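PDB 2IRU: multifunctional non-homologous end joining DNA repair protein LigD from Mycobacterium tuberculosis, which probably repairs DNA double-strand breaks with Ku by non-homologous end joining, its N-terminal domain here being the primase-like polymerase that fills gaps before the breaks are sealed. Local coordinates for residues A[34-39]-A[103-108]; A[154-159]-A[261-266]; A[201-206]-A[227-232]. All blocks are in the same frame, centred on the assembly; numbering follows the deposited sequence.

Contact 1 (A[34-39]-A[103-108]); sequences DYYAGV and AWIAQQ
Within 34-39, Tyr-36 alone touches 103-108, laying its ring against Ile-105 and Ala-106 in a helix-helix contact of the primase-polymerase domain. Between the two segments the packing is apolar. Ile-105 CG2 comes in over one face of the ring, 4.0 Å from Tyr-36 CE2. A chi1 of -76° puts CG1 of Ile-105 beside the backbone N and leaves CG2 anti to it, turned to the tyrosine, while the longer CG1-CD1 branch leads away from helix 29-47. Ala-106 approaches the ring obliquely, its CB 4.1 Å from Tyr-36 CD2, so the small residue sits beside the part of the ring nearest the backbone. The opposite face is covered from within the tyrosine's own helix: Tyr-35 CD2 lies 4.0 Å above the plane, over the ring centre. Tyr-36 is thus a flat plate held between its neighbour Tyr-35 and Ile-105.

The polar end of the plate is satisfied outside the two helices. Tyr-36 OH is hydrogen-bonded to Leu-111 O and Leu-246 N, which ties the ring down at its far end and probably limits its swing. Leu-246 directly precedes Arg-247, by similarity a substrate-binding residue of the polymerase; the side chains of Tyr-36 and Arg-247 are about 8 Å apart.

Around this buried contact, Phe-33 extends the interface one turn earlier by touching Ala-103 and Ala-106. Helix 273-283 packs against Tyr-35 and Val-39, and strand 53-56 reaches Ile-105 through Arg-54.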
loop_
_atom_site.group_PDB
_atom_site.type_symbol
_atom_site.label_atom_id
_atom_site.label_comp_id
_atom_site.label_asym_id
_atom_site.label_seq_id
_atom_site.Cartn_x
_atom_site.Cartn_y
_atom_site.Cartn_z
ATOM N N ASP A 34 -9.498 16.646 -2.849
ATOM C CA ASP A 34 -9.496 17.107 -1.467
ATOM C C ASP A 34 -9.038 15.970 -0.560
ATOM O O ASP A 34 -8.358 16.201 0.412
ATOM C CB ASP A 34 -10.890 17.619 -1.069
ATOM C CG ASP A 34 -11.151 19.066 -1.555
ATOM O OD1 ASP A 34 -10.212 19.740 -2.057
ATOM O OD2 ASP A 34 -12.301 19.539 -1.399
ATOM N N TYR A 35 -9.410 14.746 -0.885
ATOM C CA TYR A 35 -8.973 13.629 -0.046
ATOM C C TYR A 35 -7.460 13.489 -0.007
ATOM O O TYR A 35 -6.852 13.393 1.084
ATOM C CB TYR A 35 -9.617 12.323 -0.489
ATOM C CG TYR A 35 -8.995 11.158 0.234
ATOM C CD1 TYR A 35 -9.360 10.838 1.566
ATOM C CD2 TYR A 35 -8.040 10.354 -0.405
ATOM C CE1 TYR A 35 -8.772 9.716 2.236
ATOM C CE2 TYR A 35 -7.419 9.253 0.259
ATOM C CZ TYR A 35 -7.794 8.942 1.573
ATOM O OH TYR A 35 -7.194 7.909 2.279
ATOM N N TYR A 36 -6.837 13.491 -1.190
ATOM C CA TYR A 36 -5.389 13.280 -1.224
ATOM C C TYR A 36 -4.666 14.516 -0.587
ATOM O O TYR A 36 -3.620 14.381 0.074
ATOM C CB TYR A 36 -4.937 12.967 -2.644
ATOM C CG TYR A 36 -5.027 11.484 -2.950
ATOM C CD1 TYR A 36 -4.370 10.557 -2.114
ATOM C CD2 TYR A 36 -5.724 11.006 -4.052
ATOM C CE1 TYR A 36 -4.413 9.186 -2.363
ATOM C CE2 TYR A 36 -5.776 9.615 -4.327
ATOM C CZ TYR A 36 -5.106 8.717 -3.465
ATOM O OH TYR A 36 -5.164 7.342 -3.673
ATOM N N ALA A 37 -5.242 15.707 -0.733
ATOM C CA ALA A 37 -4.729 16.849 0.044
ATOM C C ALA A 37 -4.813 16.608 1.539
ATOM O O ALA A 37 -3.873 16.937 2.281
ATOM C CB ALA A 37 -5.481 18.117 -0.320
ATOM N N GLY A 38 -5.942 16.066 1.982
ATOM C CA GLY A 38 -6.213 15.881 3.427
ATOM C C GLY A 38 -5.303 14.834 4.044
ATOM O O GLY A 38 -4.949 14.926 5.229
ATOM N N VAL A 39 -4.970 13.820 3.241
ATOM C CA VAL A 39 -4.111 12.719 3.748
ATOM C C VAL A 39 -2.623 12.907 3.459
ATOM O O VAL A 39 -1.809 12.105 3.948
ATOM C CB VAL A 39 -4.572 11.275 3.307
ATOM C CG1 VAL A 39 -6.026 10.980 3.746
ATOM C CG2 VAL A 39 -4.312 11.005 1.814
ATOM N N ALA A 103 -1.601 15.735 -5.393
ATOM C CA ALA A 103 -2.552 16.471 -6.250
ATOM C C ALA A 103 -2.487 15.976 -7.719
ATOM O O ALA A 103 -3.519 15.839 -8.397
ATOM C CB ALA A 103 -2.332 17.959 -6.142
ATOM N N TRP A 104 -1.267 15.724 -8.216
ATOM C CA TRP A 104 -1.072 15.164 -9.576
ATOM C C TRP A 104 -1.689 13.754 -9.645
ATOM O O TRP A 104 -2.420 13.429 -10.579
ATOM C CB TRP A 104 0.438 15.108 -9.908
ATOM C CG TRP A 104 0.710 14.463 -11.210
ATOM C CD1 TRP A 104 0.401 14.952 -12.464
ATOM C CD2 TRP A 104 1.235 13.146 -11.408
ATOM N NE1 TRP A 104 0.775 14.038 -13.425
ATOM C CE2 TRP A 104 1.300 12.929 -12.808
ATOM C CE3 TRP A 104 1.721 12.149 -10.536
ATOM C CZ2 TRP A 104 1.798 11.727 -13.353
ATOM C CZ3 TRP A 104 2.213 10.972 -11.053
ATOM C CH2 TRP A 104 2.270 10.767 -12.466
ATOM N N ILE A 105 -1.466 12.936 -8.618
ATOM C CA ILE A 105 -2.082 11.612 -8.556
ATOM C C ILE A 105 -3.629 11.739 -8.709
ATOM O O ILE A 105 -4.247 11.030 -9.508
ATOM C CB ILE A 105 -1.706 10.947 -7.238
ATOM C CG1 ILE A 105 -0.244 10.438 -7.316
ATOM C CG2 ILE A 105 -2.706 9.830 -6.871
ATOM C CD1 ILE A 105 -0.020 9.312 -8.334
ATOM N N ALA A 106 -4.225 12.674 -7.986
ATOM C CA ALA A 106 -5.674 12.867 -8.050
ATOM C C ALA A 106 -6.100 13.358 -9.425
ATOM O O ALA A 106 -7.043 12.845 -9.998
ATOM C CB ALA A 106 -6.082 13.870 -7.006
ATOM N N GLN A 107 -5.379 14.351 -9.961
ATOM C CA GLN A 107 -5.704 14.887 -11.264
ATOM C C GLN A 107 -5.639 13.803 -12.390
ATOM O O GLN A 107 -6.419 13.837 -13.352
ATOM C CB GLN A 107 -4.809 16.100 -11.569
ATOM C CG GLN A 107 -4.782 16.512 -13.055
ATOM C CD GLN A 107 -6.147 16.836 -13.653
ATOM O OE1 GLN A 107 -7.155 17.014 -12.947
ATOM N NE2 GLN A 107 -6.185 16.927 -14.985
ATOM N N GLN A 108 -4.702 12.871 -12.231
ATOM C CA GLN A 108 -4.455 11.740 -13.145
ATOM C C GLN A 108 -5.597 10.683 -13.083
ATOM O O GLN A 108 -5.604 9.722 -13.892
ATOM C CB GLN A 108 -3.106 11.051 -12.764
ATOM C CG GLN A 108 -1.832 11.814 -13.195
ATOM C CD GLN A 108 -1.562 11.593 -14.665
ATOM O OE1 GLN A 108 -1.864 12.469 -15.522
ATOM N NE2 GLN A 108 -1.117 10.400 -14.983
#

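Contact 2 (A[154-159]-A[261-266]); sequences EVARAV and AELDDP
The guanidinium of Arg-157 and the carboxylate of Asp-264 lie near each other at the outer margin of this contact, with Glu-154 CA 3.4 Å above the guanidinium plane, offset toward the rim of one face. The carboxylate comes at the guanidinium obliquely. Arg-157 NH1 and Asp-264 OD1 are 4.3 Å apart, beyond salt-bridge distance, and the position of OD1 is itself doubtful, so the pair is at most a loose attraction between opposite charges. Arg-157 reaches this place with its chain extended about CB-CG (chi2 -172°) and then turned about CG-CD (chi3 -53°), which helps to bring its head group back over the preceding turn of its own helix.

Deeper in, the contact becomes apolar. Ala-156 CB meets Leu-263 CD1 at 4.1 Å, a single methyl-to-methyl touch between buried residues. Leu-263 has CG opposite its carbonyl carbon, and from there CD1 extends toward helix 149-164. The backbones stay well separated, the CA atoms of Ala-156 and Leu-263 being 8.7 Å apart, so side chains alone span the gap. Leu-263 lies in the short, weakly bonded helix near 260-263, where Asp-264 N is bonded back to Ala-261 O (3.1 Å).

Both apolar partners rest on the mixed sheet of the polymerase domain: Leu-180 of strand 180-186, by similarity a substrate-binding residue, touches Ala-156 and Leu-263 alike, so the contact adjoins the probable substrate site. Leu-182 adds to the cover of Ala-156, and a salt bridge between Glu-262 and Arg-279 ties the short helix to helix 273-283.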
loop_
_atom_site.group_PDB
_atom_site.type_symbol
_atom_site.label_atom_id
_atom_site.label_comp_id
_atom_site.label_asym_id
_atom_site.label_seq_id
_atom_site.Cartn_x
_atom_site.Cartn_y
_atom_site.Cartn_z
ATOM N N GLU A 154 -7.351 -13.387 14.490
ATOM C CA GLU A 154 -6.511 -14.302 15.245
ATOM C C GLU A 154 -5.242 -14.584 14.462
ATOM O O GLU A 154 -4.155 -14.599 15.045
ATOM C CB GLU A 154 -7.227 -15.611 15.568
ATOM C CG GLU A 154 -6.284 -16.631 16.218
ATOM C CD GLU A 154 -6.950 -17.966 16.572
ATOM O OE1 GLU A 154 -8.142 -18.170 16.258
ATOM O OE2 GLU A 154 -6.244 -18.807 17.173
ATOM N N VAL A 155 -5.378 -14.807 13.148
ATOM C CA VAL A 155 -4.201 -15.055 12.314
ATOM C C VAL A 155 -3.295 -13.804 12.313
ATOM O O VAL A 155 -2.085 -13.926 12.481
ATOM C CB VAL A 155 -4.556 -15.548 10.881
ATOM C CG1 VAL A 155 -3.297 -15.648 9.987
ATOM C CG2 VAL A 155 -5.284 -16.923 10.960
ATOM N N ALA A 156 -3.872 -12.610 12.166
ATOM C CA ALA A 156 -3.042 -11.388 12.248
ATOM C C ALA A 156 -2.272 -11.255 13.566
ATOM O O ALA A 156 -1.062 -10.928 13.557
ATOM C CB ALA A 156 -3.874 -10.127 11.966
ATOM N N ARG A 157 -2.971 -11.512 14.675
ATOM C CA ARG A 157 -2.369 -11.420 16.009
ATOM C C ARG A 157 -1.257 -12.455 16.147
ATOM O O ARG A 157 -0.243 -12.212 16.807
ATOM C CB ARG A 157 -3.429 -11.534 17.115
ATOM C CG ARG A 157 -4.353 -10.309 17.235
ATOM C CD ARG A 157 -5.262 -10.394 18.466
ATOM N NE ARG A 157 -6.001 -11.651 18.503
ATOM C CZ ARG A 157 -7.227 -11.828 18.018
ATOM N NH1 ARG A 157 -7.883 -10.820 17.452
ATOM N NH2 ARG A 157 -7.803 -13.030 18.127
ATOM N N ALA A 158 -1.443 -13.612 15.509
ATOM C CA ALA A 158 -0.414 -14.653 15.498
ATOM C C ALA A 158 0.840 -14.258 14.720
ATOM O O ALA A 158 1.973 -14.550 15.153
ATOM C CB ALA A 158 -1.000 -15.965 14.996
ATOM N N VAL A 159 0.655 -13.597 13.574
ATOM C CA VAL A 159 1.781 -13.048 12.843
ATOM C C VAL A 159 2.499 -12.021 13.723
ATOM O O VAL A 159 3.725 -12.072 13.881
ATOM C CB VAL A 159 1.335 -12.379 11.509
ATOM C CG1 VAL A 159 2.548 -11.770 10.811
ATOM C CG2 VAL A 159 0.619 -13.399 10.625
ATOM N N ALA A 261 -6.989 -3.285 18.535
ATOM C CA ALA A 261 -8.303 -3.434 19.171
ATOM C C ALA A 261 -9.430 -3.335 18.155
ATOM O O ALA A 261 -10.445 -4.021 18.275
ATOM C CB ALA A 261 -8.493 -2.426 20.321
ATOM N N GLU A 262 -9.220 -2.530 17.113
ATOM C CA GLU A 262 -10.192 -2.464 16.037
ATOM C C GLU A 262 -10.403 -3.815 15.348
ATOM O O GLU A 262 -11.510 -4.135 14.934
ATOM C CB GLU A 262 -9.802 -1.362 15.034
ATOM C CG GLU A 262 -10.318 0.010 15.508
ATOM C CD GLU A 262 -9.705 1.191 14.801
ATOM O OE1 GLU A 262 -8.861 0.990 13.888
ATOM O OE2 GLU A 262 -10.060 2.345 15.182
ATOM N N LEU A 263 -9.334 -4.602 15.212
ATOM C CA LEU A 263 -9.441 -5.910 14.565
ATOM C C LEU A 263 -10.282 -6.898 15.352
ATOM O O LEU A 263 -10.790 -7.857 14.771
ATOM C CB LEU A 263 -8.064 -6.515 14.289
ATOM C CG LEU A 263 -7.201 -5.851 13.231
ATOM C CD1 LEU A 263 -6.117 -6.818 12.744
ATOM C CD2 LEU A 263 -8.023 -5.324 12.050
ATOM N N ASP A 264 -10.442 -6.652 16.658
ATOM C CA ASP A 264 -11.241 -7.509 17.551
ATOM C C ASP A 264 -12.750 -7.333 17.377
ATOM O O ASP A 264 -13.539 -8.027 18.033
ATOM C CB ASP A 264 -10.905 -7.245 19.031
ATOM C CG ASP A 264 -9.418 -7.141 19.296
ATOM O OD1 ASP A 264 -8.680 -6.657 18.413
ATOM O OD2 ASP A 264 -8.985 -7.503 20.405
ATOM N N ASP A 265 -13.146 -6.387 16.528
ATOM C CA ASP A 265 -14.546 -6.141 16.262
ATOM C C ASP A 265 -15.096 -7.126 15.226
ATOM O O ASP A 265 -14.652 -7.134 14.078
ATOM C CB ASP A 265 -14.772 -4.696 15.822
ATOM C CG ASP A 265 -16.213 -4.238 16.034
ATOM O OD1 ASP A 265 -17.140 -5.054 15.848
ATOM O OD2 ASP A 265 -16.408 -3.044 16.359
ATOM N N PRO A 266 -16.076 -7.963 15.629
ATOM C CA PRO A 266 -16.662 -8.927 14.687
ATOM C C PRO A 266 -17.337 -8.235 13.495
ATOM O O PRO A 266 -17.500 -8.847 12.436
ATOM C CB PRO A 266 -17.695 -9.677 15.540
ATOM C CG PRO A 266 -17.969 -8.786 16.698
ATOM C CD PRO A 266 -16.697 -8.048 16.963
#

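Contact 3 (A[201-206]-A[227-232]); sequences RVAQRL and VFVDWS
The backbones of helix 192-209 and strand 227-230 come closest at Ala-203 and Val-229, whose CA atoms lie 5.9 Å apart. This is a helix packed on a beta-sheet, in the primase-polymerase fold of the archaeo-eukaryotic primase clan, and the small alanine permits the close approach. Its CB presses on Trp-231 CD1 at 3.6 Å, obliquely to the indole, and on Val-229 CG1 at 3.9 Å. Val-229 spreads its two methyls along the helix: CG1 toward Ala-203, and CG2 toward Leu-206 one turn on, 4.3 Å from Leu-206 CD2. Trp-231 holds its ring in a sterically demanding first torsion, CG lying between the backbone N and the carbonyl carbon (chi1 44°), which brings CD1 against the alanine. The indole NE1 is hydrogen-bonded to Ser-216 O, and its ring also touches Thr-196, Ala-199 and Lys-200 of the helix.

Asp-230, between Val-229 and Trp-231 in sequence, points its CB away from the helix, and its side chain touches Asp-140 of strand 129-143. By similarity both aspartates bind manganese; the helix packs on the side of the strand away from Asp-230. An Asx turn begins at Asp-230, the last strand residue: Asp-230 OD1 takes Ser-232 N at 2.9 Å from above the carboxylate plane, and receives Ser-232 OG at 2.6 Å through its syn lone pair.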
loop_
_atom_site.group_PDB
_atom_site.type_symbol
_atom_site.label_atom_id
_atom_site.label_comp_id
_atom_site.label_asym_id
_atom_site.label_seq_id
_atom_site.Cartn_x
_atom_site.Cartn_y
_atom_site.Cartn_z
ATOM N N ARG A 201 9.681 -17.490 6.082
ATOM C CA ARG A 201 9.931 -18.259 7.316
ATOM C C ARG A 201 8.814 -18.045 8.354
ATOM O O ARG A 201 8.335 -19.020 8.970
ATOM C CB ARG A 201 11.316 -17.938 7.929
ATOM C CG ARG A 201 11.719 -18.884 9.066
ATOM C CD ARG A 201 13.191 -18.798 9.526
ATOM N NE ARG A 201 14.160 -18.664 8.432
ATOM C CZ ARG A 201 14.848 -17.552 8.180
ATOM N NH1 ARG A 201 14.684 -16.473 8.944
ATOM N NH2 ARG A 201 15.710 -17.523 7.166
ATOM N N VAL A 202 8.417 -16.781 8.529
ATOM C CA VAL A 202 7.317 -16.418 9.440
ATOM C C VAL A 202 6.002 -17.124 9.027
ATOM O O VAL A 202 5.334 -17.779 9.861
ATOM C CB VAL A 202 7.139 -14.864 9.523
ATOM C CG1 VAL A 202 5.877 -14.494 10.298
ATOM C CG2 VAL A 202 8.353 -14.259 10.194
ATOM N N ALA A 203 5.648 -16.995 7.748
ATOM C CA ALA A 203 4.425 -17.622 7.193
ATOM C C ALA A 203 4.415 -19.142 7.352
ATOM O O ALA A 203 3.421 -19.730 7.804
ATOM C CB ALA A 203 4.286 -17.272 5.731
ATOM N N GLN A 204 5.523 -19.786 6.985
ATOM C CA GLN A 204 5.622 -21.244 7.132
ATOM C C GLN A 204 5.573 -21.672 8.593
ATOM O O GLN A 204 4.975 -22.702 8.919
ATOM C CB GLN A 204 6.878 -21.780 6.438
ATOM C CG GLN A 204 6.765 -21.621 4.934
ATOM C CD GLN A 204 7.998 -22.089 4.182
ATOM O OE1 GLN A 204 9.101 -22.137 4.731
ATOM N NE2 GLN A 204 7.812 -22.426 2.910
ATOM N N ARG A 205 6.155 -20.867 9.477
ATOM C CA ARG A 205 6.095 -21.161 10.915
ATOM C C ARG A 205 4.669 -21.082 11.436
ATOM O O ARG A 205 4.234 -21.943 12.240
ATOM C CB ARG A 205 7.021 -20.236 11.711
ATOM C CG ARG A 205 7.097 -20.442 13.230
ATOM C CD ARG A 205 7.948 -19.305 13.878
ATOM N NE ARG A 205 9.251 -19.089 13.224
ATOM C CZ ARG A 205 9.880 -17.908 13.129
ATOM N NH1 ARG A 205 9.343 -16.793 13.628
ATOM N NH2 ARG A 205 11.054 -17.828 12.515
ATOM N N LEU A 206 3.939 -20.076 10.965
ATOM C CA LEU A 206 2.537 -19.929 11.342
ATOM C C LEU A 206 1.705 -21.087 10.804
ATOM O O LEU A 206 0.865 -21.641 11.520
ATOM C CB LEU A 206 1.959 -18.578 10.910
ATOM C CG LEU A 206 0.579 -18.272 11.508
ATOM C CD1 LEU A 206 0.529 -18.422 13.048
ATOM C CD2 LEU A 206 0.163 -16.869 11.094
ATOM N N VAL A 227 -6.688 -18.647 6.060
ATOM C CA VAL A 227 -6.025 -17.387 5.708
ATOM C C VAL A 227 -4.736 -17.688 4.946
ATOM O O VAL A 227 -3.852 -18.400 5.434
ATOM C CB VAL A 227 -5.717 -16.510 6.947
ATOM C CG1 VAL A 227 -4.984 -15.192 6.540
ATOM C CG2 VAL A 227 -6.993 -16.203 7.707
ATOM N N PHE A 228 -4.622 -17.124 3.751
ATOM C CA PHE A 228 -3.385 -17.220 3.006
ATOM C C PHE A 228 -2.477 -16.085 3.498
ATOM O O PHE A 228 -2.806 -14.910 3.350
ATOM C CB PHE A 228 -3.671 -17.063 1.506
ATOM C CG PHE A 228 -2.439 -16.962 0.658
ATOM C CD1 PHE A 228 -1.271 -17.641 1.002
ATOM C CD2 PHE A 228 -2.454 -16.176 -0.496
ATOM C CE1 PHE A 228 -0.100 -17.543 0.194
ATOM C CE2 PHE A 228 -1.305 -16.076 -1.304
ATOM C CZ PHE A 228 -0.135 -16.751 -0.950
ATOM N N VAL A 229 -1.383 -16.461 4.147
ATOM C CA VAL A 229 -0.419 -15.486 4.647
ATOM C C VAL A 229 0.632 -15.288 3.562
ATOM O O VAL A 229 1.609 -16.025 3.492
ATOM C CB VAL A 229 0.219 -15.936 5.969
ATOM C CG1 VAL A 229 1.212 -14.924 6.480
ATOM C CG2 VAL A 229 -0.864 -16.127 6.999
ATOM N N ASP A 230 0.381 -14.301 2.722
ATOM C CA ASP A 230 1.197 -14.086 1.542
ATOM C C ASP A 230 2.419 -13.228 1.906
ATOM O O ASP A 230 2.294 -12.034 2.277
ATOM C CB ASP A 230 0.350 -13.404 0.439
ATOM C CG ASP A 230 1.074 -13.332 -0.920
ATOM O OD1 ASP A 230 2.193 -13.841 -1.050
ATOM O OD2 ASP A 230 0.517 -12.731 -1.865
ATOM N N TRP A 231 3.585 -13.877 1.798
ATOM C CA TRP A 231 4.899 -13.292 2.062
ATOM C C TRP A 231 5.553 -12.798 0.775
ATOM O O TRP A 231 6.635 -12.178 0.839
ATOM C CB TRP A 231 5.818 -14.371 2.672
ATOM C CG TRP A 231 5.683 -15.685 1.934
ATOM C CD1 TRP A 231 4.847 -16.735 2.255
ATOM C CD2 TRP A 231 6.380 -16.081 0.742
ATOM N NE1 TRP A 231 5.001 -17.755 1.335
ATOM C CE2 TRP A 231 5.920 -17.370 0.391
ATOM C CE3 TRP A 231 7.343 -15.466 -0.074
ATOM C CZ2 TRP A 231 6.409 -18.061 -0.723
ATOM C CZ3 TRP A 231 7.817 -16.154 -1.196
ATOM C CH2 TRP A 231 7.344 -17.427 -1.514
ATOM N N SER A 232 4.915 -13.062 -0.375
ATOM C CA SER A 232 5.566 -12.900 -1.697
ATOM C C SER A 232 5.735 -11.436 -2.131
ATOM O O SER A 232 6.533 -11.118 -3.049
ATOM C CB SER A 232 4.802 -13.663 -2.794
ATOM O OG SER A 232 3.558 -13.057 -3.061
#

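Contacts 1 and 3 are buried, whereas contact 2 runs from a buried alanine-leucine touch out to a solvent-accessible margin, where its charged pair lies. Contact 1 stands apart, its centre 31 Å from that of contact 2 and 34 Å from that of contact 3, across the centre of the chain from the latter. Contacts 2 and 3 meet where helices 149-164 and 192-209 pack together, with Leu-206 CD1 3.5 Å from Ala-158 CB, and Val-155 reaches Val-227 of the strand. Aromatic-aliphatic packing joins two helices in contact 1 and helix to strand in contact 3; of the three, the last alone contains a predicted metal ligand.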